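Side-chain contacts in beta-glucoside phosphorylase BglX (Unidentified, PDB 5VQE), which probably cleaves beta-glucosides by transferring the glucosyl unit to phosphate, through a covalent glycosyl-enzyme intermediate: residues A[143-148]-A[284-289]; A[59-64]-A[313-318]; A[190-195]-A[228-233]. One frame throughout, in Å; residues are numbered along the deposited sequence.

Interaction 1: residues A[143-148]-A[284-289]. With G2F (2-deoxy-2-fluoro-alpha-D-glucopyranose), chain B.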
loop_
_atom_site.group_PDB
_atom_site.type_symbol
_atom_site.label_atom_id
_atom_site.label_comp_id
_atom_site.label_asym_id
_atom_site.label_seq_id
_atom_site.Cartn_x
_atom_site.Cartn_y
_atom_site.Cartn_z
ATOM N N TRP A 143 0.766 -0.288 -14.467
ATOM C CA TRP A 143 -0.079 0.518 -13.587
ATOM C C TRP A 143 0.201 0.086 -12.154
ATOM O O TRP A 143 -0.092 -1.052 -11.792
ATOM C CB TRP A 143 -1.548 0.308 -13.944
ATOM C CG TRP A 143 -2.536 1.239 -13.312
ATOM C CD1 TRP A 143 -2.279 2.368 -12.582
ATOM C CD2 TRP A 143 -3.959 1.118 -13.376
ATOM N NE1 TRP A 143 -3.465 2.954 -12.187
ATOM C CE2 TRP A 143 -4.507 2.201 -12.666
ATOM C CE3 TRP A 143 -4.825 0.193 -13.969
ATOM C CZ2 TRP A 143 -5.887 2.377 -12.527
ATOM C CZ3 TRP A 143 -6.187 0.369 -13.823
ATOM C CH2 TRP A 143 -6.702 1.458 -13.123
ATOM N N THR A 144 0.774 0.965 -11.341
ATOM C CA THR A 144 0.948 0.677 -9.923
ATOM C C THR A 144 -0.117 1.430 -9.145
ATOM O O THR A 144 -0.346 2.621 -9.387
ATOM C CB THR A 144 2.345 1.035 -9.411
ATOM O OG1 THR A 144 2.458 0.607 -8.052
ATOM C CG2 THR A 144 2.627 2.525 -9.480
ATOM N N TYR A 145 -0.802 0.714 -8.256
ATOM C CA TYR A 145 -1.841 1.301 -7.420
ATOM C C TYR A 145 -1.199 2.042 -6.252
ATOM O O TYR A 145 -1.483 1.747 -5.089
ATOM C CB TYR A 145 -2.788 0.215 -6.903
ATOM C CG TYR A 145 -3.782 -0.355 -7.890
ATOM C CD1 TYR A 145 -4.284 0.402 -8.943
ATOM C CD2 TYR A 145 -4.258 -1.653 -7.731
ATOM C CE1 TYR A 145 -5.222 -0.124 -9.814
ATOM C CE2 TYR A 145 -5.196 -2.181 -8.593
ATOM C CZ TYR A 145 -5.678 -1.419 -9.628
ATOM O OH TYR A 145 -6.616 -1.972 -10.477
ATOM N N GLU A 146 -0.294 2.964 -6.555
ATOM C CA GLU A 146 0.460 3.712 -5.560
ATOM C C GLU A 146 0.846 5.046 -6.184
ATOM O O GLU A 146 0.906 5.160 -7.411
ATOM C CB GLU A 146 1.721 2.956 -5.127
ATOM C CG GLU A 146 1.591 1.444 -4.966
ATOM C CD GLU A 146 0.897 1.002 -3.693
ATOM O OE1 GLU A 146 0.825 1.791 -2.723
ATOM O OE2 GLU A 146 0.428 -0.162 -3.664
ATOM N N PRO A 147 1.168 6.060 -5.370
ATOM C CA PRO A 147 1.430 6.085 -3.930
ATOM C C PRO A 147 0.240 6.375 -3.032
ATOM O O PRO A 147 -0.744 7.011 -3.403
ATOM C CB PRO A 147 2.442 7.219 -3.799
ATOM C CG PRO A 147 1.961 8.205 -4.812
ATOM C CD PRO A 147 1.472 7.367 -5.985
ATOM N N ILE A 148 0.379 5.886 -1.811
ATOM C CA ILE A 148 -0.563 6.160 -0.737
ATOM C C ILE A 148 -0.271 7.546 -0.184
ATOM O O ILE A 148 0.834 7.810 0.305
ATOM C CB ILE A 148 -0.457 5.092 0.359
ATOM C CG1 ILE A 148 -0.981 3.760 -0.190
ATOM C CG2 ILE A 148 -1.237 5.499 1.616
ATOM C CD1 ILE A 148 -0.672 2.578 0.674
ATOM N N LEU A 284 -7.781 9.277 -14.633
ATOM C CA LEU A 284 -8.665 8.128 -14.472
ATOM C C LEU A 284 -9.004 7.910 -13.002
ATOM O O LEU A 284 -8.114 7.885 -12.145
ATOM C CB LEU A 284 -7.993 6.880 -15.049
ATOM C CG LEU A 284 -8.811 5.607 -15.324
ATOM C CD1 LEU A 284 -7.960 4.600 -16.047
ATOM C CD2 LEU A 284 -9.312 4.938 -14.055
ATOM N N ILE A 285 -10.287 7.713 -12.711
ATOM C CA ILE A 285 -10.752 7.382 -11.366
ATOM C C ILE A 285 -11.156 5.912 -11.352
ATOM O O ILE A 285 -12.003 5.487 -12.146
ATOM C CB ILE A 285 -11.932 8.267 -10.933
ATOM C CG1 ILE A 285 -11.528 9.736 -10.860
ATOM C CG2 ILE A 285 -12.463 7.811 -9.578
ATOM C CD1 ILE A 285 -12.692 10.680 -10.637
ATOM N N CYS A 286 -10.567 5.138 -10.451
ATOM C CA CYS A 286 -10.991 3.760 -10.236
ATOM C C CYS A 286 -11.439 3.597 -8.793
ATOM O O CYS A 286 -11.027 4.353 -7.908
ATOM C CB CYS A 286 -9.882 2.755 -10.571
ATOM S SG CYS A 286 -8.422 2.832 -9.508
ATOM N N THR A 287 -12.314 2.626 -8.564
ATOM C CA THR A 287 -12.722 2.336 -7.202
ATOM C C THR A 287 -11.674 1.466 -6.519
ATOM O O THR A 287 -10.844 0.819 -7.163
ATOM C CB THR A 287 -14.083 1.634 -7.150
ATOM O OG1 THR A 287 -13.973 0.290 -7.630
ATOM C CG2 THR A 287 -15.125 2.365 -8.001
ATOM N N ASP A 288 -11.693 1.497 -5.194
ATOM C CA ASP A 288 -11.050 0.439 -4.443
ATOM C C ASP A 288 -11.859 -0.841 -4.624
ATOM O O ASP A 288 -13.007 -0.812 -5.081
ATOM C CB ASP A 288 -10.940 0.825 -2.971
ATOM C CG ASP A 288 -10.030 -0.098 -2.193
ATOM O OD1 ASP A 288 -9.083 -0.678 -2.801
ATOM O OD2 ASP A 288 -10.284 -0.213 -0.984
ATOM N N ALA A 289 -11.240 -1.970 -4.281
ATOM C CA ALA A 289 -11.829 -3.288 -4.525
ATOM C C ALA A 289 -13.278 -3.359 -4.051
ATOM O O ALA A 289 -13.579 -3.066 -2.887
ATOM C CB ALA A 289 -10.987 -4.359 -3.822
HETATM C C1 G2F B . -8.428 -1.726 -2.139
HETATM C C2 G2F B . -7.264 -1.193 -1.241
HETATM C C3 G2F B . -6.196 -0.548 -2.174
HETATM C C4 G2F B . -5.764 -1.603 -3.238
HETATM C C5 G2F B . -7.041 -2.059 -4.022
HETATM C C6 G2F B . -6.684 -3.187 -5.070
HETATM O O3 G2F B . -5.057 -0.286 -1.397
HETATM O O4 G2F B . -4.933 -0.950 -4.161
HETATM O O5 G2F B . -7.948 -2.636 -3.097
HETATM O O6 G2F B . -5.986 -4.202 -4.406
HETATM F F2 G2F B . -7.729 -0.250 -0.391
#

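Interaction 2: residues A[59-64]-A[313-318]. With G2F (2-deoxy-2-fluoro-alpha-D-glucopyranose), chain B.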
loop_
_atom_site.group_PDB
_atom_site.type_symbol
_atom_site.label_atom_id
_atom_site.label_comp_id
_atom_site.label_asym_id
_atom_site.label_seq_id
_atom_site.Cartn_x
_atom_site.Cartn_y
_atom_site.Cartn_z
ATOM N N PRO A 59 -12.577 -7.713 -20.034
ATOM C CA PRO A 59 -12.262 -6.662 -19.060
ATOM C C PRO A 59 -11.332 -5.609 -19.633
ATOM O O PRO A 59 -10.629 -5.819 -20.625
ATOM C CB PRO A 59 -11.590 -7.423 -17.913
ATOM C CG PRO A 59 -10.960 -8.598 -18.569
ATOM C CD PRO A 59 -11.900 -8.981 -19.701
ATOM N N GLY A 60 -11.322 -4.456 -18.967
ATOM C CA GLY A 60 -10.445 -3.371 -19.368
ATOM C C GLY A 60 -9.069 -3.460 -18.731
ATOM O O GLY A 60 -8.115 -2.862 -19.238
ATOM N N ALA A 61 -8.955 -4.197 -17.628
ATOM C CA ALA A 61 -7.704 -4.282 -16.884
ATOM C C ALA A 61 -7.696 -5.549 -16.041
ATOM O O ALA A 61 -8.731 -6.184 -15.835
ATOM C CB ALA A 61 -7.503 -3.052 -15.986
ATOM N N VAL A 62 -6.501 -5.919 -15.571
ATOM C CA VAL A 62 -6.331 -6.941 -14.549
ATOM C C VAL A 62 -5.337 -6.422 -13.521
ATOM O O VAL A 62 -4.551 -5.513 -13.794
ATOM C CB VAL A 62 -5.842 -8.290 -15.117
ATOM C CG1 VAL A 62 -6.841 -8.844 -16.108
ATOM C CG2 VAL A 62 -4.477 -8.136 -15.772
ATOM N N MET A 63 -5.385 -7.013 -12.326
ATOM C CA MET A 63 -4.373 -6.802 -11.296
ATOM C C MET A 63 -3.803 -8.150 -10.879
ATOM O O MET A 63 -4.558 -9.089 -10.613
ATOM C CB MET A 63 -4.937 -6.093 -10.060
ATOM C CG MET A 63 -3.821 -5.616 -9.109
ATOM S SD MET A 63 -4.264 -5.383 -7.372
ATOM C CE MET A 63 -4.361 -7.084 -6.831
ATOM N N TYR A 64 -2.476 -8.241 -10.827
ATOM C CA TYR A 64 -1.793 -9.446 -10.371
ATOM C C TYR A 64 -1.667 -9.398 -8.852
ATOM O O TYR A 64 -1.128 -8.431 -8.299
ATOM C CB TYR A 64 -0.396 -9.578 -10.984
ATOM C CG TYR A 64 -0.331 -9.743 -12.492
ATOM C CD1 TYR A 64 -1.352 -10.362 -13.192
ATOM C CD2 TYR A 64 0.767 -9.292 -13.208
ATOM C CE1 TYR A 64 -1.288 -10.517 -14.557
ATOM C CE2 TYR A 64 0.837 -9.440 -14.585
ATOM C CZ TYR A 64 -0.194 -10.059 -15.249
ATOM O OH TYR A 64 -0.139 -10.214 -16.612
ATOM N N ALA A 313 -16.812 7.449 -11.120
ATOM C CA ALA A 313 -15.769 6.446 -11.281
ATOM C C ALA A 313 -15.692 6.004 -12.735
ATOM O O ALA A 313 -16.715 5.837 -13.402
ATOM C CB ALA A 313 -16.041 5.244 -10.381
ATOM N N ASP A 314 -14.469 5.832 -13.233
ATOM C CA ASP A 314 -14.273 5.326 -14.585
ATOM C C ASP A 314 -14.138 3.815 -14.627
ATOM O O ASP A 314 -14.455 3.200 -15.657
ATOM C CB ASP A 314 -13.026 5.957 -15.213
ATOM C CG ASP A 314 -13.116 7.466 -15.294
ATOM O OD1 ASP A 314 -14.176 7.978 -15.724
ATOM O OD2 ASP A 314 -12.131 8.141 -14.916
ATOM N N MET A 315 -13.690 3.203 -13.534
ATOM C CA MET A 315 -13.419 1.774 -13.508
ATOM C C MET A 315 -13.779 1.171 -12.159
ATOM O O MET A 315 -13.511 1.758 -11.102
ATOM C CB MET A 315 -11.944 1.533 -13.843
ATOM C CG MET A 315 -11.460 0.119 -13.698
ATOM S SD MET A 315 -9.848 -0.162 -14.479
ATOM C CE MET A 315 -9.841 0.960 -15.832
ATOM N N LEU A 316 -14.399 -0.012 -12.216
ATOM C CA LEU A 316 -14.702 -0.813 -11.041
ATOM C C LEU A 316 -13.582 -1.815 -10.836
ATOM O O LEU A 316 -13.236 -2.564 -11.760
ATOM C CB LEU A 316 -16.029 -1.557 -11.208
ATOM C CG LEU A 316 -17.284 -0.686 -11.301
ATOM C CD1 LEU A 316 -18.404 -1.421 -12.021
ATOM C CD2 LEU A 316 -17.744 -0.283 -9.922
ATOM N N THR A 317 -13.024 -1.839 -9.634
ATOM C CA THR A 317 -11.886 -2.704 -9.329
ATOM C C THR A 317 -12.408 -3.992 -8.694
ATOM O O THR A 317 -12.783 -4.020 -7.519
ATOM C CB THR A 317 -10.894 -1.975 -8.433
ATOM O OG1 THR A 317 -10.484 -0.777 -9.103
ATOM C CG2 THR A 317 -9.669 -2.837 -8.148
ATOM N N PHE A 318 -12.460 -5.046 -9.505
ATOM C CA PHE A 318 -12.754 -6.412 -9.082
ATOM C C PHE A 318 -14.249 -6.665 -9.024
ATOM O O PHE A 318 -15.042 -5.741 -8.812
ATOM C CB PHE A 318 -12.146 -6.755 -7.717
ATOM C CG PHE A 318 -10.672 -6.519 -7.626
ATOM C CD1 PHE A 318 -9.903 -6.371 -8.771
ATOM C CD2 PHE A 318 -10.049 -6.452 -6.386
ATOM C CE1 PHE A 318 -8.534 -6.149 -8.677
ATOM C CE2 PHE A 318 -8.683 -6.228 -6.290
ATOM C CZ PHE A 318 -7.927 -6.088 -7.433
HETATM C C1 G2F B . -8.428 -1.726 -2.139
HETATM C C2 G2F B . -7.264 -1.193 -1.241
HETATM C C3 G2F B . -6.196 -0.548 -2.174
HETATM C C4 G2F B . -5.764 -1.603 -3.238
HETATM C C5 G2F B . -7.041 -2.059 -4.022
HETATM C C6 G2F B . -6.684 -3.187 -5.070
HETATM O O3 G2F B . -5.057 -0.286 -1.397
HETATM O O4 G2F B . -4.933 -0.950 -4.161
HETATM O O5 G2F B . -7.948 -2.636 -3.097
HETATM O O6 G2F B . -5.986 -4.202 -4.406
HETATM F F2 G2F B . -7.729 -0.250 -0.391
#

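Interaction 3: residues A[190-195]-A[228-233]. With G2F (2-deoxy-2-fluoro-alpha-D-glucopyranose), chain B.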
loop_
_atom_site.group_PDB
_atom_site.type_symbol
_atom_site.label_atom_id
_atom_site.label_comp_id
_atom_site.label_asym_id
_atom_site.label_seq_id
_atom_site.Cartn_x
_atom_site.Cartn_y
_atom_site.Cartn_z
ATOM N N THR A 190 0.759 5.807 -12.222
ATOM C CA THR A 190 0.602 5.825 -10.775
ATOM C C THR A 190 -0.839 6.128 -10.378
ATOM O O THR A 190 -1.650 6.607 -11.178
ATOM C CB THR A 190 1.531 6.854 -10.118
ATOM O OG1 THR A 190 1.099 8.177 -10.450
ATOM C CG2 THR A 190 2.975 6.644 -10.553
ATOM N N THR A 191 -1.136 5.838 -9.108
ATOM C CA THR A 191 -2.482 5.917 -8.541
ATOM C C THR A 191 -2.375 6.542 -7.164
ATOM O O THR A 191 -1.840 5.911 -6.249
ATOM C CB THR A 191 -3.106 4.528 -8.411
ATOM O OG1 THR A 191 -2.925 3.799 -9.625
ATOM C CG2 THR A 191 -4.611 4.617 -8.074
ATOM N N ILE A 192 -2.902 7.747 -6.985
ATOM C CA ILE A 192 -2.979 8.302 -5.637
ATOM C C ILE A 192 -4.210 7.745 -4.934
ATOM O O ILE A 192 -5.309 7.713 -5.504
ATOM C CB ILE A 192 -2.978 9.840 -5.666
ATOM C CG1 ILE A 192 -4.041 10.404 -6.622
ATOM C CG2 ILE A 192 -1.576 10.346 -6.012
ATOM C CD1 ILE A 192 -4.106 11.947 -6.619
ATOM N N LYS A 193 -4.018 7.283 -3.695
ATOM C CA LYS A 193 -5.050 6.627 -2.896
ATOM C C LYS A 193 -4.778 6.949 -1.432
ATOM O O LYS A 193 -3.664 7.339 -1.078
ATOM C CB LYS A 193 -5.063 5.108 -3.151
ATOM C CG LYS A 193 -3.817 4.353 -2.673
ATOM C CD LYS A 193 -3.858 2.887 -3.115
ATOM C CE LYS A 193 -2.790 2.052 -2.433
ATOM N NZ LYS A 193 -2.688 0.657 -2.973
ATOM N N HIS A 194 -5.783 6.801 -0.559
ATOM C CA HIS A 194 -7.148 6.342 -0.824
ATOM C C HIS A 194 -8.133 7.511 -0.657
ATOM O O HIS A 194 -8.343 7.988 0.450
ATOM C CB HIS A 194 -7.534 5.225 0.152
ATOM C CG HIS A 194 -6.600 4.050 0.146
ATOM N ND1 HIS A 194 -5.478 3.986 0.947
ATOM C CD2 HIS A 194 -6.634 2.885 -0.545
ATOM C CE1 HIS A 194 -4.855 2.837 0.741
ATOM N NE2 HIS A 194 -5.538 2.147 -0.155
ATOM N N PHE A 195 -8.717 7.969 -1.736
ATOM C CA PHE A 195 -9.544 9.168 -1.687
ATOM C C PHE A 195 -10.915 8.831 -1.099
ATOM O O PHE A 195 -11.504 7.804 -1.451
ATOM C CB PHE A 195 -9.680 9.742 -3.090
ATOM C CG PHE A 195 -10.665 10.877 -3.208
ATOM C CD1 PHE A 195 -11.967 10.637 -3.598
ATOM C CD2 PHE A 195 -10.267 12.190 -2.983
ATOM C CE1 PHE A 195 -12.872 11.673 -3.721
ATOM C CE2 PHE A 195 -11.173 13.231 -3.103
ATOM C CZ PHE A 195 -12.473 12.966 -3.469
ATOM N N GLN A 228 -4.585 18.093 -4.188
ATOM C CA GLN A 228 -4.328 19.150 -5.160
ATOM C C GLN A 228 -2.878 19.130 -5.629
ATOM O O GLN A 228 -2.606 19.289 -6.824
ATOM C CB GLN A 228 -4.688 20.519 -4.573
ATOM C CG GLN A 228 -6.188 20.775 -4.509
ATOM C CD GLN A 228 -6.530 22.132 -3.923
ATOM O OE1 GLN A 228 -6.215 22.422 -2.767
ATOM N NE2 GLN A 228 -7.170 22.972 -4.720
ATOM N N ALA A 229 -1.934 18.901 -4.713
ATOM C CA ALA A 229 -0.521 18.938 -5.082
ATOM C C ALA A 229 -0.149 17.798 -6.023
ATOM O O ALA A 229 0.631 17.995 -6.963
ATOM C CB ALA A 229 0.354 18.889 -3.829
ATOM N N LEU A 230 -0.664 16.592 -5.771
ATOM C CA LEU A 230 -0.354 15.464 -6.642
ATOM C C LEU A 230 -1.092 15.568 -7.973
ATOM O O LEU A 230 -0.574 15.135 -9.010
ATOM C CB LEU A 230 -0.696 14.153 -5.935
ATOM C CG LEU A 230 0.430 13.576 -5.059
ATOM C CD1 LEU A 230 1.589 13.079 -5.921
ATOM C CD2 LEU A 230 0.921 14.597 -4.058
ATOM N N ILE A 231 -2.299 16.127 -7.969
ATOM C CA ILE A 231 -3.019 16.339 -9.218
ATOM C C ILE A 231 -2.234 17.282 -10.118
ATOM O O ILE A 231 -2.017 17.007 -11.303
ATOM C CB ILE A 231 -4.434 16.868 -8.929
ATOM C CG1 ILE A 231 -5.274 15.765 -8.275
ATOM C CG2 ILE A 231 -5.107 17.356 -10.203
ATOM C CD1 ILE A 231 -6.571 16.252 -7.658
ATOM N N GLU A 232 -1.782 18.409 -9.563
ATOM C CA GLU A 232 -1.011 19.354 -10.359
ATOM C C GLU A 232 0.304 18.749 -10.814
ATOM O O GLU A 232 0.797 19.082 -11.900
ATOM C CB GLU A 232 -0.769 20.632 -9.560
ATOM C CG GLU A 232 -2.053 21.342 -9.151
ATOM C CD GLU A 232 -3.004 21.545 -10.319
ATOM O OE1 GLU A 232 -2.547 22.029 -11.378
ATOM O OE2 GLU A 232 -4.202 21.202 -10.184
ATOM N N ASP A 233 0.876 17.848 -10.014
ATOM C CA ASP A 233 2.115 17.169 -10.372
ATOM C C ASP A 233 1.931 16.188 -11.523
ATOM O O ASP A 233 2.933 15.700 -12.055
ATOM C CB ASP A 233 2.675 16.459 -9.127
ATOM C CG ASP A 233 4.018 15.759 -9.377
ATOM O OD1 ASP A 233 5.008 16.438 -9.732
ATOM O OD2 ASP A 233 4.088 14.525 -9.179
HETATM C C1 G2F B . -8.428 -1.726 -2.139
HETATM C C2 G2F B . -7.264 -1.193 -1.241
HETATM C C3 G2F B . -6.196 -0.548 -2.174
HETATM C C4 G2F B . -5.764 -1.603 -3.238
HETATM C C5 G2F B . -7.041 -2.059 -4.022
HETATM C C6 G2F B . -6.684 -3.187 -5.070
HETATM O O3 G2F B . -5.057 -0.286 -1.397
HETATM O O4 G2F B . -4.933 -0.950 -4.161
HETATM O O5 G2F B . -7.948 -2.636 -3.097
HETATM O O6 G2F B . -5.986 -4.202 -4.406
HETATM F F2 G2F B . -7.729 -0.250 -0.391
#

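Interaction 1: residues A[143-148]-A[284-289]
Cys286 reaches from strand 284-287 toward two aromatic rings of the facing segment, Trp143 and Tyr145, and its sulfur serves both. These are sulfur-aromatic contacts: Cys286 SG lies 4.0 Å from Trp143 CZ2 and 4.4 Å from Tyr145 CE1, approaching each ring obliquely. SG sits between the backbone N and the carbonyl carbon of its own residue (chi1 65°), a setting that aims it at the place where the two rings meet. The tyrosine turns its edge to the indole face, Tyr145 CE1 standing 3.6 Å above the plane of Trp143, over its centre, while Trp143 CZ2 lies in plane at the tyrosine edge. Apolar contact is looser at the far end, where Trp143 CH2 meets Leu284 CD2 at 4.4 Å. The indole NE1 is satisfied by the hydroxyl of Thr237 on the neighbouring strand 237-244.

Covalent chemistry enters at Asp288, which follows Thr287 and whose OD1 is bonded to C1 of the sugar at 1.4 Å. Ala289 N gives the same OD1 a weak hydrogen bond of 2.9 Å. Tyr145 borders the sugar too, its CB 3.7 Å from G2F O4. Trp143, Cys286 and Leu284 thus lie in the barrel interior beside the sugar pocket, which Tyr145, Asp288 and Ala289 line; a strand leading to a glycosylated aspartate is characteristic of the TIM-barrel active site of glycoside hydrolase family 3, here in a phosphorylase trapped as its glycosyl-enzyme.

Interaction 2: residues A[59-64]-A[313-318]
At the sugar-binding pocket inside the family 3 TIM barrel, Met63 and Phe318 meet in a Met-aromatic contact. The sulfur comes in at the ring edge, almost exactly in its plane (89° off the ring normal), with Met63 SD 3.7 Å from Phe318 CZ. Two carbons of the same side chain join it: Met63 CE lies 3.8 Å from Phe318 CZ, and Met63 CB rests in plane at the edge, 3.9 Å from Phe318 CE1. The methionine leaves its strand with CG anti to the backbone N (chi1 -168°) and bends at chi3 (75°), which keeps both the sulfur and the methyl group beside the ring. One face of that ring is backed by its own neighbour, Thr317 CG2, 3.5 Å above the plane and over the centre.

Strands 61-64 and 316-317 are not neighbours in the parallel sheet; strand 38-42 runs between them, and Ile41 of that strand also touches Phe318. The contact therefore joins two barrel strands through side chains alone. Both residues line the pocket at the hydroxymethyl arm of the 2-fluoroglucose, with Met63 SD 3.6 Å from G2F O6 and Phe318 CE2 3.8 Å from G2F C6.

A second, smaller meeting lies farther from the sugar, where Met315 points toward strand 61-64 and its sulfur stops 4.0 Å from Ala61 CB. The small methyl of Ala61 also touches Leu88 and Cys39 on the flanking strands.

Interaction 3: residues A[190-195]-A[228-233]
Ile192 on a barrel strand faces Leu230 on helix 216-232, their CA atoms 7.7 Å apart. The chain turns a corner at His194, which follows a cis peptide bond, whereas 228-232 stays regularly helical.

The contact between the segments is wholly apolar. Ile192 CG2 lies 3.9 Å from Leu230 CB, the two side chains sliding past each other in opposite directions, and Ile192 CD1 reaches Ile231 CG1 at 4.3 Å. With chi1 at 52° Ile192 lays both its branches against Leu230, CD1 coming within 4.1 Å of Leu230 CB as well as meeting Ile231.

Next to Ile192 along the strand, Lys193 takes the barrel interior. Its CG lies 3.7 Å above the centre of the His194 ring, and the extended chain beyond it carries NZ to two sugar hydroxyls: Lys193 NZ gives hydrogen bonds of 3.0 Å to G2F O3 and to G2F O4. Glu146 forms a salt bridge with this ammonium group, and Tyr145 O accepts from it as well. His194 NE2 forms a nearly straight bond (168°) of 2.8 Å with G2F O3, which lies near the plane of the imidazole, while ND1 is hydrogen-bonded to Asp150. A methionine in place of Lys193 would probably leave O4 of the sugar without this donor, O3 held from the histidine side, and the Glu146 carboxylate without its countercharge.

The strand is thus apolar on its outer face, where Ile192 packs on helix 216-232, and polar on its sugar side, where Lys193 and His194 both hold O3 and the salt bridge to Glu146 probably steadies the ammonium group.

Overall arrangement
All three contacts lie in the TIM-barrel domain of family 3, and each has a segment that touches the bound sugar. They are nested along the chain: 190-195 with 228-233 falls inside the loop closed by 143-148 with 284-289, which falls inside that of 59-64 with 313-318. Interaction 1 is the middle one in space as well, its centre about 10 Å from the centres of both others, which are about 18 Å apart and do not touch. It meets interaction 2 where 284-289 and 313-318 are joined by probable hydrogen bonds, and interaction 3 through strand 191-195. The sugar is thus surrounded by barrel strands far apart in sequence, with helix 216-232 behind one of them.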